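Local coordinates for type 4 fimbrial biogenesis protein PilY1 (Pseudomonas aeruginosa, PDB 3HX6) that primes type IV pilus assembly, takes part in adhesion to host cells and appears to use calcium binding and release to regulate pilus retraction and twitching motility, at residues L277-L282 with R307-G312; G311-Y316 with T384-R389; T494-A499 with L549-G554. The protein carries 3 engineered substitutions. All coordinates share one frame; numbering follows the deposited sequence.

Contact 1 (L277-L282 with R307-G312)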
loop_
_atom_site.group_PDB
_atom_site.type_symbol
_atom_site.label_atom_id
_atom_site.label_comp_id
_atom_site.label_asym_id
_atom_site.label_seq_id
_atom_site.Cartn_x
_atom_site.Cartn_y
_atom_site.Cartn_z
ATOM N N LEU A 277 20.542 17.338 23.461
ATOM C CA LEU A 277 19.356 17.191 22.622
ATOM C C LEU A 277 18.644 18.534 22.758
ATOM O O LEU A 277 18.059 18.844 23.800
ATOM C CB LEU A 277 18.464 16.049 23.124
ATOM C CG LEU A 277 17.340 15.531 22.209
ATOM C CD1 LEU A 277 16.330 16.636 21.932
ATOM C CD2 LEU A 277 17.933 15.001 20.910
ATOM N N TRP A 278 18.706 19.338 21.706
ATOM C CA TRP A 278 18.102 20.661 21.735
ATOM C C TRP A 278 16.705 20.730 21.150
ATOM O O TRP A 278 16.353 19.944 20.280
ATOM C CB TRP A 278 18.962 21.654 20.947
ATOM C CG TRP A 278 20.384 21.729 21.380
ATOM C CD1 TRP A 278 21.451 21.090 20.816
ATOM C CD2 TRP A 278 20.899 22.477 22.485
ATOM N NE1 TRP A 278 22.607 21.398 21.504
ATOM C CE2 TRP A 278 22.294 22.247 22.534
ATOM C CE3 TRP A 278 20.314 23.324 23.441
ATOM C CZ2 TRP A 278 23.118 22.832 23.504
ATOM C CZ3 TRP A 278 21.135 23.910 24.409
ATOM C CH2 TRP A 278 22.524 23.660 24.430
ATOM N N ARG A 279 15.906 21.666 21.653
ATOM C CA ARG A 279 14.596 21.900 21.074
ATOM C C ARG A 279 14.620 23.373 20.701
ATOM O O ARG A 279 15.260 24.189 21.377
ATOM C CB ARG A 279 13.437 21.647 22.034
ATOM C CG ARG A 279 12.113 21.544 21.259
ATOM C CD ARG A 279 10.884 21.502 22.154
ATOM N NE ARG A 279 10.550 22.816 22.691
ATOM C CZ ARG A 279 9.532 23.039 23.516
ATOM N NH1 ARG A 279 8.753 22.032 23.897
ATOM N NH2 ARG A 279 9.282 24.267 23.950
ATOM N N PHE A 280 13.933 23.703 19.618
ATOM C CA PHE A 280 13.865 25.067 19.133
ATOM C C PHE A 280 12.395 25.395 18.946
ATOM O O PHE A 280 11.635 24.570 18.446
ATOM C CB PHE A 280 14.588 25.178 17.786
ATOM C CG PHE A 280 16.039 24.755 17.830
ATOM C CD1 PHE A 280 17.048 25.698 17.986
ATOM C CD2 PHE A 280 16.390 23.408 17.717
ATOM C CE1 PHE A 280 18.394 25.311 18.028
ATOM C CE2 PHE A 280 17.730 23.005 17.759
ATOM C CZ PHE A 280 18.736 23.961 17.915
ATOM N N ASP A 281 11.995 26.586 19.377
ATOM C CA ASP A 281 10.619 27.029 19.226
ATOM C C ASP A 281 10.547 27.710 17.870
ATOM O O ASP A 281 11.240 28.702 17.636
ATOM C CB ASP A 281 10.244 28.045 20.308
ATOM C CG ASP A 281 10.116 27.423 21.693
ATOM O OD1 ASP A 281 9.926 28.189 22.663
ATOM O OD2 ASP A 281 10.201 26.183 21.816
ATOM N N LEU A 282 9.725 27.173 16.974
ATOM C CA LEU A 282 9.582 27.766 15.656
ATOM C C LEU A 282 8.218 28.439 15.570
ATOM O O LEU A 282 7.516 28.322 14.569
ATOM C CB LEU A 282 9.741 26.703 14.555
ATOM C CG LEU A 282 11.064 25.916 14.575
ATOM C CD1 LEU A 282 11.147 25.001 13.343
ATOM C CD2 LEU A 282 12.256 26.885 14.608
ATOM N N ARG A 307 13.483 30.677 18.381
ATOM C CA ARG A 307 14.484 30.685 19.442
ATOM C C ARG A 307 14.771 29.285 19.966
ATOM O O ARG A 307 13.974 28.366 19.776
ATOM C CB ARG A 307 13.953 31.526 20.605
ATOM C CG ARG A 307 12.629 30.969 21.124
ATOM C CD ARG A 307 11.910 31.867 22.122
ATOM N NE ARG A 307 10.556 31.365 22.376
ATOM C CZ ARG A 307 9.556 31.398 21.491
ATOM N NH1 ARG A 307 9.738 31.919 20.283
ATOM N NH2 ARG A 307 8.370 30.893 21.806
ATOM N N VAL A 308 15.916 29.130 20.627
ATOM C CA VAL A 308 16.249 27.852 21.221
ATOM C C VAL A 308 15.257 27.775 22.375
ATOM O O VAL A 308 15.036 28.769 23.067
ATOM C CB VAL A 308 17.679 27.827 21.795
ATOM C CG1 VAL A 308 17.989 26.433 22.316
ATOM C CG2 VAL A 308 18.683 28.244 20.734
ATOM N N SER A 309 14.653 26.608 22.569
ATOM C CA SER A 309 13.664 26.421 23.619
ATOM C C SER A 309 14.278 26.379 25.013
ATOM O O SER A 309 15.494 26.364 25.171
ATOM C CB SER A 309 12.896 25.110 23.386
ATOM O OG SER A 309 12.338 25.045 22.081
ATOM N N PHE A 310 13.416 26.373 26.023
ATOM C CA PHE A 310 13.861 26.254 27.402
ATOM C C PHE A 310 14.913 27.281 27.809
ATOM O O PHE A 310 15.788 26.984 28.624
ATOM C CB PHE A 310 14.414 24.843 27.603
ATOM C CG PHE A 310 13.542 23.763 27.006
ATOM C CD1 PHE A 310 14.106 22.687 26.333
ATOM C CD2 PHE A 310 12.157 23.824 27.121
ATOM C CE1 PHE A 310 13.299 21.691 25.784
ATOM C CE2 PHE A 310 11.342 22.831 26.575
ATOM C CZ PHE A 310 11.911 21.767 25.907
ATOM N N GLY A 311 14.833 28.475 27.234
ATOM C CA GLY A 311 15.782 29.523 27.568
ATOM C C GLY A 311 17.215 29.242 27.164
ATOM O O GLY A 311 18.135 29.918 27.626
ATOM N N GLY A 312 17.424 28.259 26.297
ATOM C CA GLY A 312 18.783 27.949 25.887
ATOM C C GLY A 312 19.307 26.685 26.545
ATOM O O GLY A 312 20.440 26.277 26.311
HETATM O O HOH W 1 10.966 27.758 25.007
HETATM O O HOH W 2 7.379 28.791 23.469
#
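R279 and D281 meet S309 in a buried polar cluster where strand 276-281 pairs antiparallel with strand 307-317. R279 NE donates to S309 OG at 2.9 Å, a nearly straight bond in the guanidinium plane. S309 OG in turn faces D281 OD2, at 2.4 Å so short that the exact length is doubtful. Serine suits this place because one small hydroxyl can serve both neighbours. R279 NH2 also reaches D281 OD2, on its syn side, while NH1 turns outside the contact to D373 and the carbonyl of Q375. The bend at chi3 (76°) goes with F310 CE2 lying over one guanidinium face, 3.6 Å from R279 CZ, the planes 38° apart. D281 OD1 takes a salt bridge from R307 NH2 (3.2 Å) and two waters, one passing on to F310 N and the other to R307 NH2. The carboxylate stands 81° from the R307 plane, so the pairing is probably more electrostatic than directional; S305 and I283 carbonyls hold R307 NH1. Backbone bonds D281 N to R307 O (2.7 Å) and R307 N to D281 O complete the hydrogen-bonded pair. On the other face F280 and V308 pack side by side. With two arginines and a serine around it, D281 probably stays ionised despite its burial.

Contact 2 (G311-Y316 with T384-R389)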
loop_
_atom_site.group_PDB
_atom_site.type_symbol
_atom_site.label_atom_id
_atom_site.label_comp_id
_atom_site.label_asym_id
_atom_site.label_seq_id
_atom_site.Cartn_x
_atom_site.Cartn_y
_atom_site.Cartn_z
ATOM N N GLY A 311 14.833 28.475 27.234
ATOM C CA GLY A 311 15.782 29.523 27.568
ATOM C C GLY A 311 17.215 29.242 27.164
ATOM O O GLY A 311 18.135 29.918 27.626
ATOM N N GLY A 312 17.424 28.259 26.297
ATOM C CA GLY A 312 18.783 27.949 25.887
ATOM C C GLY A 312 19.307 26.685 26.545
ATOM O O GLY A 312 20.440 26.277 26.311
ATOM N N GLN A 313 18.481 26.075 27.387
ATOM C CA GLN A 313 18.853 24.840 28.061
ATOM C C GLN A 313 18.435 23.680 27.163
ATOM O O GLN A 313 17.360 23.711 26.564
ATOM C CB GLN A 313 18.114 24.709 29.394
ATOM C CG GLN A 313 18.522 23.485 30.216
ATOM C CD GLN A 313 17.559 23.208 31.359
ATOM O OE1 GLN A 313 16.758 24.073 31.740
ATOM N NE2 GLN A 313 17.634 22.003 31.919
ATOM N N PRO A 314 19.278 22.644 27.053
ATOM C CA PRO A 314 18.905 21.508 26.205
ATOM C C PRO A 314 17.887 20.640 26.936
ATOM O O PRO A 314 17.840 20.627 28.170
ATOM C CB PRO A 314 20.236 20.792 25.988
ATOM C CG PRO A 314 20.952 21.038 27.307
ATOM C CD PRO A 314 20.654 22.502 27.564
ATOM N N LEU A 315 17.056 19.930 26.182
ATOM C CA LEU A 315 16.063 19.056 26.795
ATOM C C LEU A 315 16.789 18.002 27.620
ATOM O O LEU A 315 16.304 17.564 28.666
ATOM C CB LEU A 315 15.239 18.345 25.717
ATOM C CG LEU A 315 14.167 17.368 26.204
ATOM C CD1 LEU A 315 12.955 18.153 26.733
ATOM C CD2 LEU A 315 13.739 16.472 25.054
ATOM N N TYR A 316 17.962 17.609 27.136
ATOM C CA TYR A 316 18.749 16.564 27.775
ATOM C C TYR A 316 20.199 16.603 27.276
ATOM O O TYR A 316 20.482 17.136 26.201
ATOM C CB TYR A 316 18.108 15.211 27.424
ATOM C CG TYR A 316 18.627 14.023 28.195
ATOM C CD1 TYR A 316 19.617 13.191 27.667
ATOM C CD2 TYR A 316 18.140 13.742 29.473
ATOM C CE1 TYR A 316 20.112 12.101 28.401
ATOM C CE2 TYR A 316 18.625 12.662 30.211
ATOM C CZ TYR A 316 19.605 11.849 29.675
ATOM O OH TYR A 316 20.070 10.787 30.420
ATOM N N THR A 384 13.396 23.756 31.436
ATOM C CA THR A 384 12.966 22.371 31.370
ATOM C C THR A 384 13.733 21.588 32.430
ATOM O O THR A 384 14.866 21.937 32.781
ATOM C CB THR A 384 13.234 21.781 29.962
ATOM O OG1 THR A 384 12.631 20.490 29.854
ATOM C CG2 THR A 384 14.729 21.665 29.708
ATOM N N PRO A 385 13.122 20.524 32.964
ATOM C CA PRO A 385 13.790 19.720 33.989
ATOM C C PRO A 385 15.161 19.230 33.533
ATOM O O PRO A 385 15.345 18.858 32.370
ATOM C CB PRO A 385 12.812 18.570 34.212
ATOM C CG PRO A 385 11.469 19.223 33.960
ATOM C CD PRO A 385 11.756 20.033 32.711
ATOM N N ARG A 386 16.129 19.245 34.443
ATOM C CA ARG A 386 17.461 18.763 34.110
ATOM C C ARG A 386 17.458 17.303 34.537
ATOM O O ARG A 386 17.319 17.000 35.721
ATOM C CB ARG A 386 18.528 19.537 34.878
ATOM C CG ARG A 386 19.935 19.240 34.396
ATOM C CD ARG A 386 20.966 19.787 35.342
ATOM N NE ARG A 386 22.312 19.443 34.903
ATOM C CZ ARG A 386 23.414 19.717 35.590
ATOM N NH1 ARG A 386 23.331 20.344 36.758
ATOM N NH2 ARG A 386 24.597 19.362 35.108
ATOM N N LEU A 387 17.595 16.403 33.569
ATOM C CA LEU A 387 17.558 14.979 33.851
ATOM C C LEU A 387 18.868 14.250 33.639
ATOM O O LEU A 387 19.759 14.706 32.920
ATOM C CB LEU A 387 16.482 14.293 33.000
ATOM C CG LEU A 387 15.027 14.755 33.095
ATOM C CD1 LEU A 387 14.542 14.633 34.525
ATOM C CD2 LEU A 387 14.907 16.178 32.620
ATOM N N THR A 388 18.942 13.086 34.267
ATOM C CA THR A 388 20.097 12.207 34.212
ATOM C C THR A 388 19.515 10.800 34.073
ATOM O O THR A 388 18.308 10.617 34.203
ATOM C CB THR A 388 20.922 12.334 35.531
ATOM O OG1 THR A 388 21.822 13.452 35.431
ATOM C CG2 THR A 388 21.702 11.080 35.815
ATOM N N ARG A 389 20.358 9.815 33.792
ATOM C CA ARG A 389 19.889 8.440 33.672
ATOM C C ARG A 389 19.107 8.034 34.920
ATOM O O ARG A 389 18.224 7.179 34.856
ATOM C CB ARG A 389 21.079 7.496 33.497
ATOM C CG ARG A 389 21.828 7.689 32.199
ATOM C CD ARG A 389 23.048 6.787 32.140
ATOM N NE ARG A 389 23.559 6.717 30.781
ATOM C CZ ARG A 389 23.819 5.586 30.139
ATOM N NH1 ARG A 389 23.625 4.419 30.738
ATOM N NH2 ARG A 389 24.243 5.628 28.885
HETATM O O HOH W 3 13.938 18.215 30.233
HETATM O O HOH W 4 17.727 17.436 31.044
#
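The carbonyl oxygen of L315 receives two waters, and each bridges it to the 384-389 loop. One water lies 2.9 Å from L315 O, accepts from T384 OG1 at 2.7 Å and gives its other proton to P385 O. The second also donates to L315 O (2.8 Å) and to P385 O, and accepts from L387 N at 2.7 Å. Proline suits position 385, since its ring fits the backbone phi of -54° and its carbonyl still takes both waters. Beside the waters, Q313 reaches obliquely across T384: with CG anti to the backbone N (chi1 -176°) and the chain extended, its amide lies against the threonine backbone. NE2 donates to T384 O and OE1 accepts from T384 N, both weak bonds, while T384 CG2 packs 3.6 Å from Q313 CD. L315 and Y316 both face L277 of strand 276-281, a classic beta bulge in the outermost strand of a four-stranded propeller sheet. There the leucine side chain packs against I371 and D373, although its carbonyl meets the waters. The Y316 ring reaches on toward L387, the two side chains crossing at about a right angle; L387 CB comes to the ring edge, 3.9 Å from Y316 CE2. Farther on, R389 CG approaches Y316 OH at 4.0 Å, and the arginine's guanidinium continues to a salt bridge with D437.

Contact 3 (T494-A499 with L549-G554)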
loop_
_atom_site.group_PDB
_atom_site.type_symbol
_atom_site.label_atom_id
_atom_site.label_comp_id
_atom_site.label_asym_id
_atom_site.label_seq_id
_atom_site.Cartn_x
_atom_site.Cartn_y
_atom_site.Cartn_z
ATOM N N THR A 494 4.091 -8.876 19.116
ATOM C CA THR A 494 5.199 -9.134 18.212
ATOM C C THR A 494 5.202 -8.052 17.137
ATOM O O THR A 494 4.159 -7.701 16.579
ATOM C CB THR A 494 5.132 -10.578 17.616
ATOM O OG1 THR A 494 5.061 -10.534 16.187
ATOM C CG2 THR A 494 3.953 -11.323 18.179
ATOM N N VAL A 495 6.383 -7.502 16.877
ATOM C CA VAL A 495 6.526 -6.419 15.914
ATOM C C VAL A 495 6.895 -6.861 14.509
ATOM O O VAL A 495 6.283 -6.423 13.537
ATOM C CB VAL A 495 7.583 -5.382 16.418
ATOM C CG1 VAL A 495 8.849 -6.100 16.851
ATOM C CG2 VAL A 495 7.914 -4.368 15.318
ATOM N N PHE A 496 7.885 -7.738 14.406
ATOM C CA PHE A 496 8.359 -8.191 13.108
ATOM C C PHE A 496 7.861 -9.550 12.650
ATOM O O PHE A 496 7.720 -10.477 13.443
ATOM C CB PHE A 496 9.892 -8.251 13.101
ATOM C CG PHE A 496 10.561 -6.957 13.453
ATOM C CD1 PHE A 496 10.559 -5.893 12.564
ATOM C CD2 PHE A 496 11.210 -6.810 14.675
ATOM C CE1 PHE A 496 11.195 -4.698 12.880
ATOM C CE2 PHE A 496 11.851 -5.618 15.005
ATOM C CZ PHE A 496 11.842 -4.559 14.101
ATOM N N ASP A 497 7.590 -9.660 11.358
ATOM C CA ASP A 497 7.222 -10.950 10.806
ATOM C C ASP A 497 8.579 -11.516 10.415
ATOM O O ASP A 497 9.056 -11.296 9.306
ATOM C CB ASP A 497 6.345 -10.828 9.560
ATOM C CG ASP A 497 6.255 -12.139 8.795
ATOM O OD1 ASP A 497 6.230 -13.204 9.453
ATOM O OD2 ASP A 497 6.209 -12.114 7.546
ATOM N N LEU A 498 9.212 -12.223 11.340
ATOM C CA LEU A 498 10.526 -12.803 11.092
ATOM C C LEU A 498 10.442 -14.128 10.354
ATOM O O LEU A 498 11.443 -14.628 9.845
ATOM C CB LEU A 498 11.249 -13.022 12.420
ATOM C CG LEU A 498 11.459 -11.781 13.287
ATOM C CD1 LEU A 498 12.050 -12.189 14.628
ATOM C CD2 LEU A 498 12.387 -10.809 12.562
ATOM N N ALA A 499 9.239 -14.688 10.298
ATOM C CA ALA A 499 9.016 -15.981 9.668
ATOM C C ALA A 499 8.626 -15.935 8.195
ATOM O O ALA A 499 8.249 -16.957 7.626
ATOM C CB ALA A 499 7.959 -16.738 10.454
ATOM N N LEU A 549 10.649 -6.373 6.231
ATOM C CA LEU A 549 9.926 -7.138 7.231
ATOM C C LEU A 549 8.562 -6.522 7.491
ATOM O O LEU A 549 8.457 -5.338 7.812
ATOM C CB LEU A 549 10.723 -7.191 8.535
ATOM C CG LEU A 549 12.147 -7.754 8.464
ATOM C CD1 LEU A 549 12.813 -7.598 9.820
ATOM C CD2 LEU A 549 12.123 -9.217 8.054
ATOM N N THR A 550 7.514 -7.321 7.326
ATOM C CA THR A 550 6.172 -6.838 7.590
ATOM C C THR A 550 6.187 -6.482 9.073
ATOM O O THR A 550 6.728 -7.229 9.888
ATOM C CB THR A 550 5.111 -7.937 7.339
ATOM O OG1 THR A 550 5.213 -8.404 5.987
ATOM C CG2 THR A 550 3.707 -7.384 7.572
ATOM N N VAL A 551 5.614 -5.339 9.426
ATOM C CA VAL A 551 5.604 -4.929 10.821
ATOM C C VAL A 551 4.215 -4.671 11.381
ATOM O O VAL A 551 3.276 -4.352 10.651
ATOM C CB VAL A 551 6.458 -3.665 11.034
ATOM C CG1 VAL A 551 7.921 -3.984 10.797
ATOM C CG2 VAL A 551 6.001 -2.567 10.090
ATOM N N ASN A 552 4.101 -4.823 12.691
ATOM C CA ASN A 552 2.849 -4.595 13.387
ATOM C C ASN A 552 3.049 -3.424 14.346
ATOM O O ASN A 552 3.695 -3.560 15.378
ATOM C CB ASN A 552 2.435 -5.856 14.147
ATOM C CG ASN A 552 1.228 -5.635 15.030
ATOM O OD1 ASN A 552 0.343 -4.843 14.704
ATOM N ND2 ASN A 552 1.177 -6.351 16.152
ATOM N N PRO A 553 2.494 -2.252 14.001
ATOM C CA PRO A 553 2.596 -1.029 14.806
ATOM C C PRO A 553 1.992 -1.181 16.198
ATOM O O PRO A 553 2.234 -0.364 17.079
ATOM C CB PRO A 553 1.839 0.004 13.970
ATOM C CG PRO A 553 1.954 -0.521 12.572
ATOM C CD PRO A 553 1.723 -1.997 12.773
ATOM N N GLY A 554 1.200 -2.229 16.387
ATOM C CA GLY A 554 0.583 -2.453 17.679
ATOM C C GLY A 554 -0.920 -2.613 17.563
ATOM O O GLY A 554 -1.514 -2.187 16.569
HETATM O O HOH W 5 7.548 -9.968 6.164
#
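F496 sets CD1 between L549 and V551, two residues whose side chains both reach the phenylalanine. V551 CG1 lies 3.7 Å from F496 CD1, the valine and the ring running side by side; L549 CD1, from two residues earlier, comes within 3.9 Å of F496 CD1 and also touches L498 CD2. The first torsion (chi1 -56°) sets CG of F496 beside its backbone N, from where the ring carries CD1 to both partners, and V495 CG2 rests over one of its faces. A large flat side chain suits this place because a broad ring can touch both branched side chains at once. D497 CB sits against T550 CB at 3.8 Å, and a water links D497 OD2 to T550 N. D497 centres an inverse gamma turn, its carboxylate fixed by the backbone N-H groups of Q501 and G502. Two backbone bonds flank the single bridge of F496 with V551: N552 N to V495 O (2.8 Å) and D497 N to T550 O (3.0 Å). N552 ND2 adds a weak bond to T494 O. Strand 539-543 borders the apolar side through V542, strand 459-466 reaches V495 and F496 through L461, and T522 of strand 521-524 lies against L498 and L549.

Contacts 1 and 2 are neighbours, their centres about 11 Å apart, and both use strand 307-317, sharing G311 and G312. Contact 1 joins that strand to strand 276-281 within one propeller sheet; contact 2 joins the same strand to the loop between strands 367-373 and 392-405, two strands of the ten-stranded mixed sheet. They touch directly where F310 packs on T384 and where L277 pairs with L315 and Y316, forming one continuous patch. Contact 3 comes last along the chain, its centre about 36 Å from that of contact 1 and 34 Å from that of contact 2. On the opposite side of the chain's centre from contact 1, it ties strand 548-550 to a distant loop, fastening a separate region of this C-terminal part of PilY1.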